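Local atomic coordinates of YesW protein (Bacillus subtilis, PDB entry 2ZUX), a protein that degrades rhamnogalacturonan of plant cell walls by endo-type eliminative cleavage of its rhamnosyl-galacturonic acid bonds, with calcium or manganese needed for activity. Residues A[362-367]-A[556-561]; A[277-282]-A[298-303]; A[484-489]-A[526-531]; A[35-40]-A[69-74]. All coordinates share one frame; numbering follows the deposited sequence.

Interaction 1: residues A[362-367]-A[556-561]; sequences HGDALH and IAYNQP. With CA (calcium ion), chain D; CA (calcium ion), chain C; RAM (alpha-L-rhamnopyranose), chain M.
The amide of Q560 reaches across to A365 and L366 and forms the tight centre of the contact. Its OE1 accepts a hydrogen bond from L366 N (3.3 Å, N-H...O 159°) from above the carbonyl plane and also touches A365 CA at 3.4 Å. On the other branch, NE2 donates within the amide plane to Y558 O (3.0 Å), fixing the amide's rotation. Replacing Q560 by an alanine would probably leave L366 N without this acceptor and Y558 O without this donor. Packing is looser towards the metal and sugar: the carboxylate of D364 meets just the edge of the Y558 ring, with Y558 CE2 3.8 Å from D364 OD2, and that oxygen accepts a hydrogen bond from a calcium-bound water. D364 OD1 and H362 NE2 bind one calcium with H326 and E385; A557 O and N559 OD1 bind another with D116 and N555. Y558, a substrate-binding residue, has its OH 3.0 Å from rhamnose O2. Behind the contact, A365 and L366 pack on strand 379-383, H367 on strand 416-419 and A557 on strand 268-273.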
loop_
_atom_site.group_PDB
_atom_site.type_symbol
_atom_site.label_atom_id
_atom_site.label_comp_id
_atom_site.label_asym_id
_atom_site.label_seq_id
_atom_site.Cartn_x
_atom_site.Cartn_y
_atom_site.Cartn_z
ATOM N N HIS A 362 -5.634 -19.440 -7.128
ATOM C CA HIS A 362 -5.503 -18.016 -7.401
ATOM C C HIS A 362 -6.774 -17.218 -7.141
ATOM O O HIS A 362 -7.877 -17.672 -7.442
ATOM C CB HIS A 362 -5.098 -17.852 -8.874
ATOM C CG HIS A 362 -5.257 -16.457 -9.390
ATOM N ND1 HIS A 362 -4.352 -15.458 -9.107
ATOM C CD2 HIS A 362 -6.217 -15.891 -10.160
ATOM C CE1 HIS A 362 -4.759 -14.331 -9.662
ATOM N NE2 HIS A 362 -5.882 -14.567 -10.316
ATOM N N GLY A 363 -6.602 -16.004 -6.622
ATOM C CA GLY A 363 -7.694 -15.048 -6.539
ATOM C C GLY A 363 -7.248 -13.608 -6.707
ATOM O O GLY A 363 -6.061 -13.324 -6.900
ATOM N N ASP A 364 -8.208 -12.696 -6.606
ATOM C CA ASP A 364 -7.988 -11.304 -6.993
ATOM C C ASP A 364 -7.993 -10.306 -5.849
ATOM O O ASP A 364 -7.617 -9.152 -6.049
ATOM C CB ASP A 364 -9.018 -10.859 -8.034
ATOM C CG ASP A 364 -8.648 -11.267 -9.434
ATOM O OD1 ASP A 364 -8.049 -12.348 -9.596
ATOM O OD2 ASP A 364 -8.991 -10.513 -10.383
ATOM N N ALA A 365 -8.428 -10.732 -4.667
ATOM C CA ALA A 365 -8.448 -9.842 -3.505
ATOM C C ALA A 365 -8.066 -10.633 -2.266
ATOM O O ALA A 365 -8.275 -11.855 -2.213
ATOM C CB ALA A 365 -9.828 -9.201 -3.339
ATOM N N LEU A 366 -7.533 -9.931 -1.264
ATOM C CA LEU A 366 -6.888 -10.565 -0.120
ATOM C C LEU A 366 -6.842 -9.581 1.031
ATOM O O LEU A 366 -6.485 -8.416 0.835
ATOM C CB LEU A 366 -5.459 -10.924 -0.509
ATOM C CG LEU A 366 -4.591 -11.736 0.449
ATOM C CD1 LEU A 366 -5.164 -13.137 0.640
ATOM C CD2 LEU A 366 -3.189 -11.814 -0.099
ATOM N N HIS A 367 -7.191 -10.051 2.228
ATOM C CA HIS A 367 -7.197 -9.225 3.436
ATOM C C HIS A 367 -6.604 -9.989 4.609
ATOM O O HIS A 367 -7.150 -11.010 5.016
ATOM C CB HIS A 367 -8.628 -8.802 3.743
ATOM C CG HIS A 367 -9.177 -7.889 2.709
ATOM N ND1 HIS A 367 -9.857 -8.319 1.589
ATOM C CD2 HIS A 367 -9.043 -6.552 2.583
ATOM C CE1 HIS A 367 -10.144 -7.271 0.835
ATOM N NE2 HIS A 367 -9.656 -6.191 1.416
ATOM N N ILE A 556 1.222 -2.735 -5.667
ATOM C CA ILE A 556 1.536 -3.910 -6.461
ATOM C C ILE A 556 0.314 -4.516 -7.129
ATOM O O ILE A 556 -0.770 -4.639 -6.524
ATOM C CB ILE A 556 2.371 -4.963 -5.713
ATOM C CG1 ILE A 556 1.508 -5.782 -4.761
ATOM C CG2 ILE A 556 3.575 -4.311 -5.025
ATOM C CD1 ILE A 556 2.259 -6.919 -4.090
ATOM N N ALA A 557 0.515 -4.862 -8.399
ATOM C CA ALA A 557 -0.492 -5.535 -9.216
ATOM C C ALA A 557 -1.887 -4.979 -8.914
ATOM O O ALA A 557 -2.115 -3.776 -9.117
ATOM C CB ALA A 557 -0.394 -7.055 -9.053
ATOM N N TYR A 558 -2.833 -5.803 -8.469
ATOM C CA TYR A 558 -4.159 -5.286 -8.146
ATOM C C TYR A 558 -4.222 -4.763 -6.720
ATOM O O TYR A 558 -4.469 -5.507 -5.766
ATOM C CB TYR A 558 -5.249 -6.321 -8.426
ATOM C CG TYR A 558 -5.409 -6.684 -9.898
ATOM C CD1 TYR A 558 -4.875 -5.886 -10.916
ATOM C CD2 TYR A 558 -6.107 -7.831 -10.270
ATOM C CE1 TYR A 558 -5.042 -6.233 -12.264
ATOM C CE2 TYR A 558 -6.269 -8.179 -11.613
ATOM C CZ TYR A 558 -5.719 -7.374 -12.598
ATOM O OH TYR A 558 -5.850 -7.680 -13.934
ATOM N N ASN A 559 -4.004 -3.451 -6.615
ATOM C CA ASN A 559 -3.873 -2.740 -5.340
ATOM C C ASN A 559 -4.948 -3.170 -4.357
ATOM O O ASN A 559 -6.135 -3.144 -4.699
ATOM C CB ASN A 559 -4.065 -1.224 -5.531
ATOM C CG ASN A 559 -3.195 -0.613 -6.625
ATOM O OD1 ASN A 559 -2.852 -1.246 -7.628
ATOM N ND2 ASN A 559 -2.907 0.672 -6.468
ATOM N N GLN A 560 -4.529 -3.516 -3.136
ATOM C CA GLN A 560 -5.433 -3.866 -2.039
ATOM C C GLN A 560 -5.284 -2.860 -0.908
ATOM O O GLN A 560 -4.215 -2.270 -0.752
ATOM C CB GLN A 560 -5.115 -5.264 -1.506
ATOM C CG GLN A 560 -5.322 -6.368 -2.530
ATOM C CD GLN A 560 -6.757 -6.490 -2.976
ATOM O OE1 GLN A 560 -7.645 -6.801 -2.181
ATOM N NE2 GLN A 560 -6.998 -6.239 -4.258
ATOM N N PRO A 561 -6.358 -2.664 -0.120
ATOM C CA PRO A 561 -6.305 -1.719 0.987
ATOM C C PRO A 561 -5.461 -2.222 2.154
ATOM O O PRO A 561 -5.286 -3.434 2.318
ATOM C CB PRO A 561 -7.775 -1.600 1.416
ATOM C CG PRO A 561 -8.383 -2.924 1.047
ATOM C CD PRO A 561 -7.690 -3.304 -0.237
HETATM CA CA CA D . -1.087 -1.635 -9.211
HETATM CA CA CA C . -7.143 -13.144 -11.364
HETATM C C1 RAM M . -5.906 -3.272 -15.259
HETATM C C2 RAM M . -7.015 -4.190 -14.749
HETATM C C3 RAM M . -8.387 -3.517 -14.863
HETATM C C4 RAM M . -8.631 -2.997 -16.282
HETATM C C5 RAM M . -7.465 -2.105 -16.715
HETATM C C6 RAM M . -7.627 -1.691 -18.173
HETATM O O1 RAM M . -5.690 -2.219 -14.346
HETATM O O2 RAM M . -6.976 -5.377 -15.514
HETATM O O3 RAM M . -9.418 -4.412 -14.492
HETATM O O4 RAM M . -9.869 -2.311 -16.337
HETATM O O5 RAM M . -6.213 -2.770 -16.551
HETATM O O HOH W 1 -8.296 -11.789 -12.523
HETATM O O HOH W 2 -5.388 -6.146 1.865
HETATM O O HOH W 3 -6.526 -13.975 -13.273
HETATM O O HOH W 4 -2.187 -1.471 -11.236
HETATM O O HOH W 5 0.833 -2.289 -10.467
#

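Interaction 2: residues A[277-282]-A[298-303]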
loop_
_atom_site.group_PDB
_atom_site.type_symbol
_atom_site.label_atom_id
_atom_site.label_comp_id
_atom_site.label_asym_id
_atom_site.label_seq_id
_atom_site.Cartn_x
_atom_site.Cartn_y
_atom_site.Cartn_z
ATOM N N GLY A 277 12.941 -9.952 12.090
ATOM C CA GLY A 277 12.184 -9.438 13.229
ATOM C C GLY A 277 12.587 -8.056 13.708
ATOM O O GLY A 277 11.995 -7.532 14.653
ATOM N N GLN A 278 13.587 -7.459 13.066
ATOM C CA GLN A 278 14.088 -6.161 13.517
ATOM C C GLN A 278 14.207 -5.147 12.383
ATOM O O GLN A 278 13.882 -3.971 12.550
ATOM C CB GLN A 278 15.444 -6.329 14.223
ATOM C CG GLN A 278 15.977 -5.045 14.850
ATOM C CD GLN A 278 17.415 -5.148 15.330
ATOM O OE1 GLN A 278 17.794 -6.098 16.020
ATOM N NE2 GLN A 278 18.219 -4.147 14.986
ATOM N N ARG A 279 14.694 -5.611 11.236
ATOM C CA ARG A 279 14.997 -4.739 10.106
ATOM C C ARG A 279 14.336 -5.236 8.830
ATOM O O ARG A 279 14.063 -6.427 8.707
ATOM C CB ARG A 279 16.506 -4.636 9.913
ATOM C CG ARG A 279 17.196 -3.869 11.036
ATOM C CD ARG A 279 18.705 -4.008 10.932
ATOM N NE ARG A 279 19.252 -3.205 9.841
ATOM C CZ ARG A 279 20.552 -3.075 9.573
ATOM N NH1 ARG A 279 21.455 -3.714 10.310
ATOM N NH2 ARG A 279 20.953 -2.310 8.565
ATOM N N PRO A 280 14.055 -4.314 7.888
ATOM C CA PRO A 280 13.358 -4.700 6.659
ATOM C C PRO A 280 14.217 -5.502 5.691
ATOM O O PRO A 280 15.435 -5.287 5.607
ATOM C CB PRO A 280 12.996 -3.354 6.032
ATOM C CG PRO A 280 14.063 -2.415 6.527
ATOM C CD PRO A 280 14.314 -2.863 7.942
ATOM N N SER A 281 13.551 -6.395 4.962
ATOM C CA SER A 281 14.104 -7.092 3.809
ATOM C C SER A 281 13.182 -6.860 2.621
ATOM O O SER A 281 12.019 -6.478 2.792
ATOM C CB SER A 281 14.208 -8.596 4.063
ATOM O OG SER A 281 15.057 -8.890 5.169
ATOM N N LEU A 282 13.709 -7.107 1.429
ATOM C CA LEU A 282 12.985 -6.903 0.181
ATOM C C LEU A 282 12.585 -8.254 -0.398
ATOM O O LEU A 282 13.423 -9.144 -0.512
ATOM C CB LEU A 282 13.914 -6.184 -0.799
ATOM C CG LEU A 282 13.422 -5.968 -2.227
ATOM C CD1 LEU A 282 12.289 -4.949 -2.215
ATOM C CD2 LEU A 282 14.583 -5.499 -3.098
ATOM N N ASN A 298 18.480 -8.476 1.284
ATOM C CA ASN A 298 18.757 -7.328 2.132
ATOM C C ASN A 298 19.526 -6.273 1.357
ATOM O O ASN A 298 20.290 -6.596 0.443
ATOM C CB ASN A 298 19.546 -7.742 3.382
ATOM C CG ASN A 298 18.654 -8.266 4.475
ATOM O OD1 ASN A 298 17.460 -7.984 4.494
ATOM N ND2 ASN A 298 19.228 -9.027 5.402
ATOM N N PHE A 299 19.293 -5.010 1.700
ATOM C CA PHE A 299 20.164 -3.930 1.266
ATOM C C PHE A 299 20.649 -3.221 2.517
ATOM O O PHE A 299 19.906 -2.484 3.158
ATOM C CB PHE A 299 19.467 -2.958 0.307
ATOM C CG PHE A 299 20.327 -1.788 -0.078
ATOM C CD1 PHE A 299 21.424 -1.964 -0.923
ATOM C CD2 PHE A 299 20.067 -0.518 0.423
ATOM C CE1 PHE A 299 22.244 -0.887 -1.265
ATOM C CE2 PHE A 299 20.886 0.563 0.085
ATOM C CZ PHE A 299 21.969 0.373 -0.764
ATOM N N ARG A 300 21.897 -3.501 2.882
ATOM C CA ARG A 300 22.476 -3.033 4.131
ATOM C C ARG A 300 23.963 -2.847 3.913
ATOM O O ARG A 300 24.570 -3.577 3.132
ATOM C CB ARG A 300 22.239 -4.056 5.248
ATOM C CG ARG A 300 20.761 -4.268 5.594
ATOM C CD ARG A 300 20.539 -5.381 6.598
ATOM N NE ARG A 300 19.119 -5.731 6.635
ATOM C CZ ARG A 300 18.558 -6.546 7.524
ATOM N NH1 ARG A 300 19.290 -7.087 8.496
ATOM N NH2 ARG A 300 17.258 -6.812 7.458
ATOM N N ASP A 301 24.541 -1.858 4.591
ATOM C CA ASP A 301 25.992 -1.606 4.522
ATOM C C ASP A 301 26.464 -1.427 3.077
ATOM O O ASP A 301 27.560 -1.868 2.707
ATOM C CB ASP A 301 26.772 -2.745 5.201
ATOM C CG ASP A 301 26.146 -3.183 6.514
ATOM O OD1 ASP A 301 26.117 -2.374 7.466
ATOM O OD2 ASP A 301 25.675 -4.342 6.592
ATOM N N GLY A 302 25.619 -0.800 2.261
ATOM C CA GLY A 302 25.926 -0.534 0.863
ATOM C C GLY A 302 25.888 -1.729 -0.070
ATOM O O GLY A 302 26.243 -1.605 -1.242
ATOM N N LYS A 303 25.450 -2.888 0.426
ATOM C CA LYS A 303 25.417 -4.087 -0.413
ATOM C C LYS A 303 24.042 -4.746 -0.507
ATOM O O LYS A 303 23.275 -4.764 0.457
ATOM C CB LYS A 303 26.481 -5.112 0.009
ATOM C CG LYS A 303 26.096 -6.010 1.171
ATOM C CD LYS A 303 26.808 -7.366 1.120
ATOM C CE LYS A 303 28.173 -7.326 1.794
ATOM N NZ LYS A 303 28.764 -8.694 1.912
HETATM O O HOH W 6 14.906 -8.812 7.886
HETATM O O HOH W 7 23.068 -0.485 6.724
HETATM O O HOH W 8 17.717 -4.583 4.163
#
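At the open end of the β hairpin formed by strands 281-286 and 293-300, the side chains of R279 and R300 lie flat on one another. The guanidinium centres are 4.5 Å apart and the planes only 14° from parallel. The overlap is offset: R300 CD sits over a face of the R279 guanidinium, while R279 CB presses on the R300 group, 3.4 Å from its NH2. The side chain of N298 occupies the opposite face of that group. A bend about the CG-CD bond of R279 (chi3 74°) turns its guanidinium back over the extended R300 chain. Such closeness of like charges, NE to NE 4.1 Å, is probably eased by D276, which forms a salt bridge with R300 NH1. The hairpin supplies the two middle strands of a four-stranded antiparallel blade of the β-propeller, and a type I' turn from R300 to K303 leads into edge strand 303-311. R300 NH2 donates within its own plane to P280 O (3.0 Å, 167°), tying the turn to the entry of strand 281-286. One water joins R300 NE to P280 O and F299 N; a second donates to R279 O and S281 OG, 2.7 Å from each. R279 NH2 also makes a weak bond to the carbonyl of D187, a calcium-binding residue of the neighbouring blade.

Interaction 3: residues A[484-489]-A[526-531]; sequences NMLTAS and RIYTTT
With CG set beside the backbone N (chi1 -72°), Y528 swings its ring out of strand 526-528 towards A488, and R526, with a similar first torsion (-65°), runs extended from CG to NE beside it until its guanidinium meets S489. There NH1 donates to S489 O (2.9 Å, N-H...O 148°) and to Y528 OH (3.2 Å), both lying near the guanidinium plane. The methyl of A488 packs against the ring's outer end, CB lying 3.6 Å from Y528 CZ. Farther down, L486 CD2 approaches Y528 CD1 loosely, at 4.3 Å. A water oxygen 2.6 Å from Y528 OH also donates to S489 O, and another water is held by R526 NH2. A leucine in place of R526 would probably leave S489 O and the tyrosine hydroxyl without their shared donor. Y91 makes a cation-pi contact with R526, and W517 meets Y528 edge-to-face. A488 centres an inverse gamma turn just past strand 481-487, at the edge of one sheet, whereas strand 524-528 pairs with strand 91-95 in the next, consistent with the ring closure of a β-propeller.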
loop_
_atom_site.group_PDB
_atom_site.type_symbol
_atom_site.label_atom_id
_atom_site.label_comp_id
_atom_site.label_asym_id
_atom_site.label_seq_id
_atom_site.Cartn_x
_atom_site.Cartn_y
_atom_site.Cartn_z
ATOM N N ASN A 484 -23.221 7.917 0.394
ATOM C CA ASN A 484 -22.006 8.649 0.066
ATOM C C ASN A 484 -21.630 9.681 1.125
ATOM O O ASN A 484 -22.499 10.402 1.627
ATOM C CB ASN A 484 -22.139 9.324 -1.299
ATOM C CG ASN A 484 -20.830 9.898 -1.786
ATOM O OD1 ASN A 484 -19.842 9.183 -1.956
ATOM N ND2 ASN A 484 -20.811 11.194 -2.018
ATOM N N MET A 485 -20.336 9.744 1.451
ATOM C CA MET A 485 -19.789 10.717 2.403
ATOM C C MET A 485 -18.973 11.787 1.691
ATOM O O MET A 485 -18.976 12.952 2.087
ATOM C CB MET A 485 -18.876 10.031 3.413
ATOM C CG MET A 485 -19.572 9.201 4.451
ATOM S SD MET A 485 -18.520 9.059 5.910
ATOM C CE MET A 485 -18.934 10.568 6.781
ATOM N N LEU A 486 -18.239 11.372 0.664
ATOM C CA LEU A 486 -17.407 12.277 -0.113
ATOM C C LEU A 486 -17.422 11.857 -1.566
ATOM O O LEU A 486 -17.263 10.683 -1.876
ATOM C CB LEU A 486 -15.960 12.275 0.406
ATOM C CG LEU A 486 -14.941 13.051 -0.446
ATOM C CD1 LEU A 486 -15.161 14.559 -0.369
ATOM C CD2 LEU A 486 -13.508 12.681 -0.074
ATOM N N THR A 487 -17.629 12.823 -2.455
ATOM C CA THR A 487 -17.357 12.634 -3.868
ATOM C C THR A 487 -16.330 13.691 -4.251
ATOM O O THR A 487 -16.587 14.895 -4.138
ATOM C CB THR A 487 -18.649 12.723 -4.715
ATOM O OG1 THR A 487 -19.496 11.612 -4.391
ATOM C CG2 THR A 487 -18.332 12.677 -6.208
ATOM N N ALA A 488 -15.145 13.242 -4.650
ATOM C CA ALA A 488 -14.052 14.162 -4.938
ATOM C C ALA A 488 -14.141 14.653 -6.381
ATOM O O ALA A 488 -13.488 14.132 -7.281
ATOM C CB ALA A 488 -12.713 13.508 -4.649
ATOM N N SER A 489 -14.971 15.670 -6.586
ATOM C CA SER A 489 -15.190 16.212 -7.924
ATOM C C SER A 489 -13.899 16.787 -8.511
ATOM O O SER A 489 -13.176 17.526 -7.843
ATOM C CB SER A 489 -16.303 17.255 -7.886
ATOM O OG SER A 489 -17.497 16.644 -7.429
ATOM N N ARG A 526 -4.033 15.307 -5.729
ATOM C CA ARG A 526 -4.726 15.964 -4.633
ATOM C C ARG A 526 -4.697 15.068 -3.414
ATOM O O ARG A 526 -5.069 13.897 -3.501
ATOM C CB ARG A 526 -6.178 16.240 -5.003
ATOM C CG ARG A 526 -6.380 17.231 -6.134
ATOM C CD ARG A 526 -7.855 17.440 -6.329
ATOM N NE ARG A 526 -8.163 18.371 -7.406
ATOM C CZ ARG A 526 -9.399 18.616 -7.824
ATOM N NH1 ARG A 526 -10.426 18.004 -7.251
ATOM N NH2 ARG A 526 -9.601 19.472 -8.817
ATOM N N ILE A 527 -4.254 15.621 -2.287
ATOM C CA ILE A 527 -4.244 14.882 -1.033
ATOM C C ILE A 527 -5.415 15.363 -0.186
ATOM O O ILE A 527 -5.431 16.518 0.244
ATOM C CB ILE A 527 -2.939 15.099 -0.246
ATOM C CG1 ILE A 527 -1.710 14.858 -1.138
ATOM C CG2 ILE A 527 -2.924 14.199 0.999
ATOM C CD1 ILE A 527 -0.376 15.147 -0.448
ATOM N N TYR A 528 -6.394 14.488 0.031
ATOM C CA TYR A 528 -7.547 14.785 0.876
ATOM C C TYR A 528 -7.277 14.263 2.279
ATOM O O TYR A 528 -6.858 13.120 2.448
ATOM C CB TYR A 528 -8.799 14.106 0.320
ATOM C CG TYR A 528 -9.334 14.726 -0.955
ATOM C CD1 TYR A 528 -10.474 15.535 -0.933
ATOM C CD2 TYR A 528 -8.711 14.505 -2.181
ATOM C CE1 TYR A 528 -10.969 16.107 -2.108
ATOM C CE2 TYR A 528 -9.201 15.072 -3.356
ATOM C CZ TYR A 528 -10.322 15.867 -3.305
ATOM O OH TYR A 528 -10.796 16.423 -4.481
ATOM N N THR A 529 -7.500 15.109 3.281
ATOM C CA THR A 529 -7.419 14.716 4.682
ATOM C C THR A 529 -8.763 15.026 5.319
ATOM O O THR A 529 -9.399 16.022 4.978
ATOM C CB THR A 529 -6.245 15.414 5.425
ATOM O OG1 THR A 529 -5.996 14.751 6.673
ATOM C CG2 THR A 529 -6.521 16.900 5.687
ATOM N N THR A 530 -9.216 14.174 6.225
ATOM C CA THR A 530 -10.520 14.381 6.830
ATOM C C THR A 530 -10.555 15.608 7.748
ATOM O O THR A 530 -9.562 15.941 8.404
ATOM C CB THR A 530 -11.012 13.124 7.579
ATOM O OG1 THR A 530 -12.409 13.269 7.846
ATOM C CG2 THR A 530 -10.263 12.909 8.892
ATOM N N THR A 531 -11.710 16.269 7.767
ATOM C CA THR A 531 -11.970 17.325 8.751
ATOM C C THR A 531 -13.149 16.969 9.650
ATOM O O THR A 531 -13.718 17.839 10.325
ATOM C CB THR A 531 -12.200 18.707 8.096
ATOM O OG1 THR A 531 -13.312 18.633 7.202
ATOM C CG2 THR A 531 -10.958 19.145 7.338
HETATM O O HOH W 9 -12.985 17.770 -4.583
HETATM O O HOH W 10 -12.194 20.432 -9.504
#

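Interaction 4: residues A[35-40]-A[69-74]; sequences VLFNVY and VRAVVN
R70 and Y40 stack at one end of this strand pair: the guanidinium lies flat over one face of the tyrosine ring, planes 13° apart, a cation-pi stack with R70 CZ 3.7 Å from the ring centroid. The two side chains cross at about a right angle. R70, extended from CG to NE, carries its charge across the ring and over Y40 CZ, offset towards the hydroxyl rim. E77 holds both polar ends, by a salt bridge to R70 NH1 and a hydrogen bond with Y40 OH, which probably keeps the stack from sliding. On the same face, V72 CG2 touches N38 ND2 at 3.7 Å, and the N38 amide is itself fixed by N47 and E77. The other face is apolar. F37, its CG beside the backbone N (chi1 -60°), leans its ring across the neighbouring strand, CD1 meeting V69 CG1 at 3.6 Å and CE1 meeting A71 CB at 3.9 Å; W25 packs edge-to-face with the same ring. Between the faces, L36 with V72 and N38 with R70 are hydrogen-bonded pairs, the bond from N38 N to R70 O measuring 2.8 Å at 174°. F37 with A71, between them, and V39 with V69, beyond N38-R70, are non-hydrogen-bonded pairs. Strands 36-41 and 66-73 are antiparallel neighbours in the N-terminal β domain, whose E-set membership is consistent with an immunoglobulin-like β sandwich.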
loop_
_atom_site.group_PDB
_atom_site.type_symbol
_atom_site.label_atom_id
_atom_site.label_comp_id
_atom_site.label_asym_id
_atom_site.label_seq_id
_atom_site.Cartn_x
_atom_site.Cartn_y
_atom_site.Cartn_z
ATOM N N VAL A 35 1.057 11.234 27.315
ATOM C CA VAL A 35 1.398 12.453 26.578
ATOM C C VAL A 35 0.136 13.230 26.207
ATOM O O VAL A 35 -0.857 12.647 25.771
ATOM C CB VAL A 35 2.259 12.132 25.322
ATOM C CG1 VAL A 35 2.573 13.393 24.522
ATOM C CG2 VAL A 35 3.560 11.454 25.741
ATOM N N LEU A 36 0.168 14.539 26.432
ATOM C CA LEU A 36 -0.907 15.433 26.034
ATOM C C LEU A 36 -0.337 16.511 25.124
ATOM O O LEU A 36 0.872 16.539 24.883
ATOM C CB LEU A 36 -1.565 16.067 27.263
ATOM C CG LEU A 36 -2.257 15.171 28.295
ATOM C CD1 LEU A 36 -2.864 16.034 29.390
ATOM C CD2 LEU A 36 -3.317 14.319 27.644
ATOM N N PHE A 37 -1.203 17.387 24.617
ATOM C CA PHE A 37 -0.788 18.394 23.642
ATOM C C PHE A 37 -1.367 19.779 23.888
ATOM O O PHE A 37 -2.520 19.924 24.302
ATOM C CB PHE A 37 -1.149 17.948 22.223
ATOM C CG PHE A 37 -0.498 16.663 21.817
ATOM C CD1 PHE A 37 0.814 16.657 21.358
ATOM C CD2 PHE A 37 -1.185 15.456 21.917
ATOM C CE1 PHE A 37 1.434 15.472 20.987
ATOM C CE2 PHE A 37 -0.570 14.262 21.551
ATOM C CZ PHE A 37 0.742 14.272 21.087
ATOM N N ASN A 38 -0.554 20.793 23.606
ATOM C CA ASN A 38 -1.037 22.164 23.513
ATOM C C ASN A 38 -1.017 22.638 22.065
ATOM O O ASN A 38 -0.070 22.355 21.326
ATOM C CB ASN A 38 -0.212 23.101 24.399
ATOM C CG ASN A 38 -0.497 22.907 25.881
ATOM O OD1 ASN A 38 -1.617 22.574 26.268
ATOM N ND2 ASN A 38 0.519 23.116 26.717
ATOM N N VAL A 39 -2.073 23.348 21.675
ATOM C CA VAL A 39 -2.221 23.851 20.310
ATOM C C VAL A 39 -1.993 25.366 20.286
ATOM O O VAL A 39 -2.599 26.107 21.070
ATOM C CB VAL A 39 -3.615 23.508 19.728
ATOM C CG1 VAL A 39 -3.701 23.898 18.256
ATOM C CG2 VAL A 39 -3.916 22.021 19.895
ATOM N N TYR A 40 -1.122 25.811 19.383
ATOM C CA TYR A 40 -0.777 27.228 19.261
ATOM C C TYR A 40 -1.104 27.775 17.883
ATOM O O TYR A 40 -0.733 27.184 16.865
ATOM C CB TYR A 40 0.709 27.439 19.540
ATOM C CG TYR A 40 1.109 27.202 20.975
ATOM C CD1 TYR A 40 1.333 28.272 21.840
ATOM C CD2 TYR A 40 1.271 25.907 21.469
ATOM C CE1 TYR A 40 1.703 28.058 23.165
ATOM C CE2 TYR A 40 1.636 25.685 22.787
ATOM C CZ TYR A 40 1.850 26.764 23.629
ATOM O OH TYR A 40 2.217 26.544 24.937
ATOM N N VAL A 69 2.135 22.617 17.425
ATOM C CA VAL A 69 1.697 21.841 18.569
ATOM C C VAL A 69 2.908 21.557 19.452
ATOM O O VAL A 69 4.022 21.400 18.953
ATOM C CB VAL A 69 0.972 20.542 18.122
ATOM C CG1 VAL A 69 0.922 19.507 19.244
ATOM C CG2 VAL A 69 -0.433 20.872 17.627
ATOM N N ARG A 70 2.688 21.527 20.764
ATOM C CA ARG A 70 3.729 21.157 21.711
ATOM C C ARG A 70 3.226 19.995 22.550
ATOM O O ARG A 70 2.144 20.078 23.140
ATOM C CB ARG A 70 4.100 22.340 22.616
ATOM C CG ARG A 70 4.604 23.565 21.864
ATOM C CD ARG A 70 5.088 24.653 22.814
ATOM N NE ARG A 70 5.082 25.960 22.159
ATOM C CZ ARG A 70 5.123 27.132 22.791
ATOM N NH1 ARG A 70 5.175 27.186 24.117
ATOM N NH2 ARG A 70 5.111 28.258 22.087
ATOM N N ALA A 71 4.000 18.912 22.583
ATOM C CA ALA A 71 3.701 17.787 23.461
ATOM C C ALA A 71 3.960 18.184 24.910
ATOM O O ALA A 71 4.830 19.014 25.195
ATOM C CB ALA A 71 4.540 16.570 23.085
ATOM N N VAL A 72 3.184 17.601 25.817
ATOM C CA VAL A 72 3.400 17.770 27.251
ATOM C C VAL A 72 3.732 16.400 27.815
ATOM O O VAL A 72 2.893 15.498 27.818
ATOM C CB VAL A 72 2.169 18.372 27.962
ATOM C CG1 VAL A 72 2.437 18.536 29.461
ATOM C CG2 VAL A 72 1.789 19.708 27.341
ATOM N N VAL A 73 4.976 16.255 28.264
ATOM C CA VAL A 73 5.511 14.975 28.715
ATOM C C VAL A 73 5.967 15.121 30.162
ATOM O O VAL A 73 6.746 16.024 30.480
ATOM C CB VAL A 73 6.700 14.522 27.826
ATOM C CG1 VAL A 73 7.262 13.181 28.302
ATOM C CG2 VAL A 73 6.282 14.439 26.361
ATOM N N ASN A 74 5.466 14.241 31.031
ATOM C CA ASN A 74 5.773 14.269 32.471
ATOM C C ASN A 74 5.629 15.673 33.072
ATOM O O ASN A 74 6.446 16.110 33.884
ATOM C CB ASN A 74 7.167 13.674 32.740
ATOM C CG ASN A 74 7.383 13.307 34.202
ATOM O OD1 ASN A 74 6.611 12.542 34.792
ATOM N ND2 ASN A 74 8.447 13.849 34.792
#

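How the interactions relate
Interaction 4 comes first along the chain and belongs to the N-terminal β domain; the other three lie in the propeller that follows. Interaction 2 sits within one blade, with its centre about 26 Å from that of interaction 1. Interaction 3 joins two successive sheets, is nested inside the loop closed by interaction 1, and lies across the chain's centre from interaction 2, about 37 Å away between centres. Interaction 1 is the most central, bringing a late loop to the start of strand 366-369 beside two calcium ions and a rhamnose. Interaction 4 is about 40 Å from it, centre to centre. The four do not touch: three lie in separate parts of the propeller and one in the N-terminal domain.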